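Side-chain contacts in protein ACDH-11, isoform b (Caenorhabditis elegans, PDB 4Y9J), which is a flavoprotein of the acyl-CoA dehydrogenase family, modelled as a four-chain assembly with bound flavin-adenine dinucleotide: residues B[68-71]-B[72-75]; B[356-359]-B[360-363]; B[377-380]-B[381-385]. All blocks are in the same frame, centred on the assembly; numbering follows the deposited sequence.

Contact 1: B[68-71]-B[72-75]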
loop_
_atom_site.group_PDB
_atom_site.type_symbol
_atom_site.label_atom_id
_atom_site.label_comp_id
_atom_site.label_asym_id
_atom_site.label_seq_id
_atom_site.Cartn_x
_atom_site.Cartn_y
_atom_site.Cartn_z
ATOM N N LEU B 68 -9.314 -5.293 19.531
ATOM C CA LEU B 68 -7.856 -5.108 19.507
ATOM C C LEU B 68 -7.165 -6.085 18.601
ATOM O O LEU B 68 -6.292 -5.702 17.767
ATOM C CB LEU B 68 -7.204 -5.218 20.892
ATOM C CG LEU B 68 -7.574 -4.184 21.922
ATOM C CD1 LEU B 68 -7.001 -4.490 23.319
ATOM C CD2 LEU B 68 -7.197 -2.786 21.487
ATOM N N GLY B 69 -7.533 -7.382 18.741
ATOM C CA GLY B 69 -6.936 -8.429 17.865
ATOM C C GLY B 69 -7.206 -8.203 16.382
ATOM O O GLY B 69 -6.341 -8.374 15.535
ATOM N N ARG B 70 -8.413 -7.762 16.086
ATOM C CA ARG B 70 -8.767 -7.343 14.706
ATOM C C ARG B 70 -7.940 -6.219 14.182
ATOM O O ARG B 70 -7.357 -6.332 13.078
ATOM C CB ARG B 70 -10.240 -7.098 14.572
ATOM C CG ARG B 70 -10.686 -6.648 13.182
ATOM C CD ARG B 70 -10.381 -7.746 12.170
ATOM N NE ARG B 70 -10.961 -7.397 10.866
ATOM C CZ ARG B 70 -10.631 -7.981 9.718
ATOM N NH1 ARG B 70 -9.768 -8.979 9.696
ATOM N NH2 ARG B 70 -11.241 -7.569 8.591
ATOM N N GLN B 71 -7.758 -5.180 14.975
ATOM C CA GLN B 71 -6.856 -4.099 14.604
ATOM C C GLN B 71 -5.436 -4.493 14.306
ATOM O O GLN B 71 -4.827 -3.952 13.396
ATOM C CB GLN B 71 -6.889 -2.974 15.613
ATOM C CG GLN B 71 -8.207 -2.253 15.722
ATOM C CD GLN B 71 -8.755 -1.723 14.353
ATOM O OE1 GLN B 71 -8.135 -0.949 13.718
ATOM N NE2 GLN B 71 -9.893 -2.182 13.956
ATOM N N ALA B 72 -4.912 -5.487 15.061
ATOM C CA ALA B 72 -3.548 -5.957 14.865
ATOM C C ALA B 72 -3.374 -6.672 13.538
ATOM O O ALA B 72 -2.273 -6.698 12.989
ATOM C CB ALA B 72 -3.127 -6.874 16.022
ATOM N N GLU B 73 -4.443 -7.170 12.985
ATOM C CA GLU B 73 -4.411 -7.707 11.634
ATOM C C GLU B 73 -4.526 -6.605 10.550
ATOM O O GLU B 73 -4.034 -6.779 9.417
ATOM C CB GLU B 73 -5.525 -8.739 11.496
ATOM C CG GLU B 73 -5.821 -9.293 10.111
ATOM C CD GLU B 73 -4.852 -10.362 9.662
ATOM O OE1 GLU B 73 -3.974 -10.749 10.463
ATOM O OE2 GLU B 73 -4.927 -10.800 8.444
ATOM N N LEU B 74 -5.317 -5.571 10.846
ATOM C CA LEU B 74 -5.519 -4.471 9.906
ATOM C C LEU B 74 -4.360 -3.538 9.799
ATOM O O LEU B 74 -4.196 -2.886 8.770
ATOM C CB LEU B 74 -6.797 -3.713 10.235
ATOM C CG LEU B 74 -8.069 -4.512 10.196
ATOM C CD1 LEU B 74 -9.205 -3.689 10.731
ATOM C CD2 LEU B 74 -8.319 -5.085 8.810
ATOM N N GLU B 75 -3.503 -3.495 10.791
ATOM C CA GLU B 75 -2.304 -2.630 10.765
ATOM C C GLU B 75 -1.091 -3.489 11.114
ATOM O O GLU B 75 -0.569 -3.480 12.251
ATOM C CB GLU B 75 -2.394 -1.456 11.743
ATOM C CG GLU B 75 -3.494 -0.513 11.381
ATOM C CD GLU B 75 -3.248 0.396 10.182
ATOM O OE1 GLU B 75 -2.089 0.461 9.627
ATOM O OE2 GLU B 75 -4.272 1.100 9.823
HETATM O O HOH W 1 -7.179 0.185 10.703
#
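Arg70 and Leu74, one helical turn apart near the C-terminal end of helix 44-74, touch at several points, from Arg70 CG to the guanidinium. Arg70 CB points away from the last turn, but with Arg70 CG anti to the backbone N (chi1 179°) and a bend at chi2 the chain swings back along the helix. Arg70 CG then passes 4.1 Å from Leu74 CD1, and NE lies about as far from both leucine methyls. At the guanidinium, Leu74 CD2 sits over the centre of one face, 3.8 Å from Arg70 CZ, a methyl laid on a flat cation. Arg70 NH1 comes obliquely to Glu73 CG at 4.0 Å, yet the two charged groups do not meet: NH1 stays 5.3 Å from Glu73 OE2, which forms a salt bridge with Arg437, while Arg70 NH2 gives a weak hydrogen bond to Glu428 O. On its other methyl Leu74 receives the amide of Gln71, NE2 lying 3.6 Å from CD1. A water donates to Glu75 OE2 at 3.2 Å and weakly to Gln71 OE1, spanning the helix end, where Glu75 N still bonds to Gln71 O. Glu75 OE2 also pairs with Arg78 of the second subunit, so this end of the helix reaches a subunit interface. Within the chain, Leu68 and Gln71 pack on helix 96-107, and Ala72 and Glu73 on the loop holding Lys281 and Gln282.

Contact 2: B[356-359]-B[360-363]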
loop_
_atom_site.group_PDB
_atom_site.type_symbol
_atom_site.label_atom_id
_atom_site.label_comp_id
_atom_site.label_asym_id
_atom_site.label_seq_id
_atom_site.Cartn_x
_atom_site.Cartn_y
_atom_site.Cartn_z
ATOM N N THR B 356 -26.546 -31.578 11.016
ATOM C CA THR B 356 -25.711 -32.763 10.916
ATOM C C THR B 356 -24.261 -32.395 10.724
ATOM O O THR B 356 -23.407 -32.991 11.374
ATOM C CB THR B 356 -26.150 -33.671 9.760
ATOM O OG1 THR B 356 -27.336 -34.315 10.171
ATOM C CG2 THR B 356 -25.089 -34.738 9.394
ATOM N N THR B 357 -23.979 -31.439 9.842
ATOM C CA THR B 357 -22.617 -30.984 9.552
ATOM C C THR B 357 -21.949 -30.366 10.789
ATOM O O THR B 357 -20.840 -30.751 11.178
ATOM C CB THR B 357 -22.670 -29.981 8.348
ATOM O OG1 THR B 357 -23.412 -30.600 7.277
ATOM C CG2 THR B 357 -21.355 -29.589 7.904
ATOM N N LEU B 358 -22.651 -29.441 11.451
ATOM C CA LEU B 358 -22.149 -28.844 12.680
ATOM C C LEU B 358 -22.061 -29.815 13.839
ATOM O O LEU B 358 -21.176 -29.682 14.632
ATOM C CB LEU B 358 -23.007 -27.627 13.099
ATOM C CG LEU B 358 -22.844 -26.348 12.312
ATOM C CD1 LEU B 358 -24.032 -25.465 12.686
ATOM C CD2 LEU B 358 -21.508 -25.701 12.557
ATOM N N ALA B 359 -22.988 -30.767 13.947
ATOM C CA ALA B 359 -22.953 -31.653 15.077
ATOM C C ALA B 359 -21.680 -32.460 15.047
ATOM O O ALA B 359 -21.080 -32.673 16.061
ATOM C CB ALA B 359 -24.175 -32.534 15.150
ATOM N N LYS B 360 -21.254 -32.913 13.860
ATOM C CA LYS B 360 -20.019 -33.674 13.757
ATOM C C LYS B 360 -18.783 -32.841 14.166
ATOM O O LYS B 360 -17.890 -33.366 14.826
ATOM C CB LYS B 360 -19.836 -34.255 12.310
ATOM C CG LYS B 360 -18.472 -34.897 12.053
ATOM C CD LYS B 360 -18.222 -36.155 12.920
ATOM C CE LYS B 360 -17.025 -37.073 12.482
ATOM N NZ LYS B 360 -16.428 -37.830 13.678
ATOM N N MET B 361 -18.716 -31.568 13.756
ATOM C CA MET B 361 -17.646 -30.647 14.191
ATOM C C MET B 361 -17.618 -30.498 15.708
ATOM O O MET B 361 -16.538 -30.497 16.298
ATOM C CB MET B 361 -17.810 -29.275 13.535
ATOM C CG MET B 361 -17.767 -29.360 11.994
ATOM S SD MET B 361 -18.425 -27.915 11.127
ATOM C CE MET B 361 -17.561 -26.538 11.746
ATOM N N GLU B 362 -18.786 -30.404 16.322
ATOM C CA GLU B 362 -18.892 -30.302 17.731
ATOM C C GLU B 362 -18.392 -31.555 18.470
ATOM O O GLU B 362 -17.695 -31.444 19.438
ATOM C CB GLU B 362 -20.320 -29.926 18.101
ATOM C CG GLU B 362 -20.492 -29.786 19.587
ATOM C CD GLU B 362 -19.732 -28.594 20.148
ATOM O OE1 GLU B 362 -19.481 -27.646 19.392
ATOM O OE2 GLU B 362 -19.396 -28.626 21.345
ATOM N N VAL B 363 -18.731 -32.739 17.989
ATOM C CA VAL B 363 -18.302 -34.013 18.585
ATOM C C VAL B 363 -16.763 -34.117 18.573
ATOM O O VAL B 363 -16.133 -34.432 19.585
ATOM C CB VAL B 363 -18.899 -35.202 17.793
ATOM C CG1 VAL B 363 -18.226 -36.535 18.156
ATOM C CG2 VAL B 363 -20.400 -35.305 17.985
#
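This is an i to i+3 apolar contact within helix 352-383, buried between helices of the C-terminal acyl-CoA dehydrogenase domain and a neighbouring subunit. Leu358 CD2 carries it, lying 4.1 Å from both SD and CE of Met361, where the side chains meet at a slant. Met361 has CG beside its own backbone N (chi1 -59°) and then folds at chi3 (55°), a bend that leaves CE as near the leucine methyl as SD is. Nearer the backbone, Met361 CG rests 3.5 Å from Thr357 O, the carbonyl that takes a weak bond from Met361 N. On another side of the helix, Val363 CG2 comes to 3.3 Å from Ala359 O, which also accepts Val363 N at 3.0 Å. Glu362 turns its carboxylate away from the earlier turn, one oxygen paired with Arg328 and the other with Arg366. Met361 packs on Met413 and Glu416 of helix 389-419 and on Ile331 of helix 304-338; Leu358 meets Val587 of the third subunit, and Thr357 OG1, bonded to Leu353 O, also bonds Asn450 of that subunit. The arrangement is that of a helix in the all-helical C-terminal bundle of the acyl-CoA dehydrogenase fold, with one flank built into a subunit interface.

Contact 3: B[377-380]-B[381-385]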
loop_
_atom_site.group_PDB
_atom_site.type_symbol
_atom_site.label_atom_id
_atom_site.label_comp_id
_atom_site.label_asym_id
_atom_site.label_seq_id
_atom_site.Cartn_x
_atom_site.Cartn_y
_atom_site.Cartn_z
ATOM N N ARG B 377 -4.272 -30.805 33.378
ATOM C CA ARG B 377 -4.304 -31.586 34.659
ATOM C C ARG B 377 -2.991 -32.259 34.921
ATOM O O ARG B 377 -2.419 -32.106 36.015
ATOM C CB ARG B 377 -5.408 -32.632 34.625
ATOM C CG ARG B 377 -5.647 -33.359 35.908
ATOM C CD ARG B 377 -6.692 -34.468 35.786
ATOM N NE ARG B 377 -6.190 -35.632 35.050
ATOM C CZ ARG B 377 -5.556 -36.647 35.581
ATOM N NH1 ARG B 377 -5.334 -36.672 36.890
ATOM N NH2 ARG B 377 -5.122 -37.629 34.827
ATOM N N LEU B 378 -2.505 -33.011 33.948
ATOM C CA LEU B 378 -1.246 -33.777 34.075
ATOM C C LEU B 378 -0.026 -32.856 34.223
ATOM O O LEU B 378 0.919 -33.189 34.949
ATOM C CB LEU B 378 -1.000 -34.699 32.865
ATOM C CG LEU B 378 -1.993 -35.864 32.733
ATOM C CD1 LEU B 378 -1.892 -36.443 31.320
ATOM C CD2 LEU B 378 -1.747 -36.898 33.786
ATOM N N LEU B 379 -0.084 -31.680 33.613
ATOM C CA LEU B 379 1.032 -30.729 33.722
ATOM C C LEU B 379 1.085 -30.197 35.132
ATOM O O LEU B 379 2.144 -30.106 35.764
ATOM C CB LEU B 379 0.879 -29.584 32.722
ATOM C CG LEU B 379 1.949 -28.479 32.758
ATOM C CD1 LEU B 379 3.325 -29.050 32.471
ATOM C CD2 LEU B 379 1.612 -27.357 31.784
ATOM N N GLY B 380 -0.076 -29.797 35.626
ATOM C CA GLY B 380 -0.184 -29.296 36.988
ATOM C C GLY B 380 0.280 -30.291 38.036
ATOM O O GLY B 380 1.082 -29.938 38.948
ATOM N N LEU B 381 -0.198 -31.542 37.937
ATOM C CA LEU B 381 0.248 -32.609 38.848
ATOM C C LEU B 381 1.765 -32.799 38.806
ATOM O O LEU B 381 2.414 -32.901 39.858
ATOM C CB LEU B 381 -0.455 -33.901 38.536
ATOM C CG LEU B 381 -1.936 -34.017 38.869
ATOM C CD1 LEU B 381 -2.425 -35.341 38.303
ATOM C CD2 LEU B 381 -2.174 -33.987 40.357
ATOM N N SER B 382 2.366 -32.693 37.635
ATOM C CA SER B 382 3.802 -32.855 37.539
ATOM C C SER B 382 4.597 -31.715 38.205
ATOM O O SER B 382 5.581 -31.929 38.943
ATOM C CB SER B 382 4.160 -32.881 36.078
ATOM O OG SER B 382 5.538 -33.067 35.995
ATOM N N GLU B 383 4.116 -30.506 38.012
ATOM C CA GLU B 383 4.672 -29.346 38.693
ATOM C C GLU B 383 4.435 -29.321 40.207
ATOM O O GLU B 383 5.175 -28.675 40.931
ATOM C CB GLU B 383 4.143 -28.054 38.020
ATOM C CG GLU B 383 4.585 -28.022 36.568
ATOM C CD GLU B 383 4.084 -26.836 35.772
ATOM O OE1 GLU B 383 3.053 -26.239 36.144
ATOM O OE2 GLU B 383 4.707 -26.568 34.731
ATOM N N ALA B 384 3.404 -29.980 40.708
ATOM C CA ALA B 384 3.220 -30.125 42.144
ATOM C C ALA B 384 4.033 -31.255 42.785
ATOM O O ALA B 384 4.004 -31.433 44.004
ATOM C CB ALA B 384 1.761 -30.342 42.420
ATOM N N GLY B 385 4.717 -32.069 41.985
ATOM C CA GLY B 385 5.420 -33.245 42.533
ATOM C C GLY B 385 4.457 -34.346 42.928
ATOM O O GLY B 385 4.812 -35.171 43.746
#
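The guanidinium of Arg377 meets Leu381 obliquely, NH1 lying 3.5 Å from Leu381 CD1. The arginine chain runs straight to CD and bends at chi3 (73°), which turns the flat group back toward the leucine one turn on; NE forms a salt bridge with Glu374. The carboxylate of Glu383, the other flat group, lies beside the end of Leu379: OE2 is 3.6 Å from CD1 and 3.9 Å from CG of that leucine. Both oxygens have stronger partners elsewhere, OE2 in a salt bridge to Lys154 and OE1 in one to Arg125, so each oxygen has its own cationic partner. Glu383 CG touches Leu379 O at 3.3 Å, the same carbonyl that accepts Glu383 N in a bond of 166° at the hydrogen. Ala384 N still makes an i to i-4 helical bond, to Gly380 O at 2.9 Å, and the helix then closes in a Schellman motif, with Gly385 N bonded to Ser382 O and Gly385 taking the positive phi (73°) that favours glycine. Leu378, Leu381 and Ser382 face helix 389-419 or the loop leading to it, while Arg377, Leu379, Glu383 and Ala384 lie against helix 121-135.

In the fold
Contacts 2 and 3 occupy the same helix, 352-383, with centres about 33 Å apart: contact 2 lies near its N-terminal end and contact 3 closes it. Contact 1, at the end of helix 44-74 in the AidB-like N-terminal domain, is about 30 Å from contact 2 and 36 Å from contact 3, centre to centre, and lies across the middle of the chain from contact 3. None touches a ligand: the side chain of Thr357 is about 7 Å from one flavin-adenine dinucleotide, that of Glu73 about 11 Å from another, and that of Leu379 about 11 Å from the bound undecanethioate ligand (UCC). Contacts 1 and 2 also reach other subunits, whereas contact 3 stays within its chain.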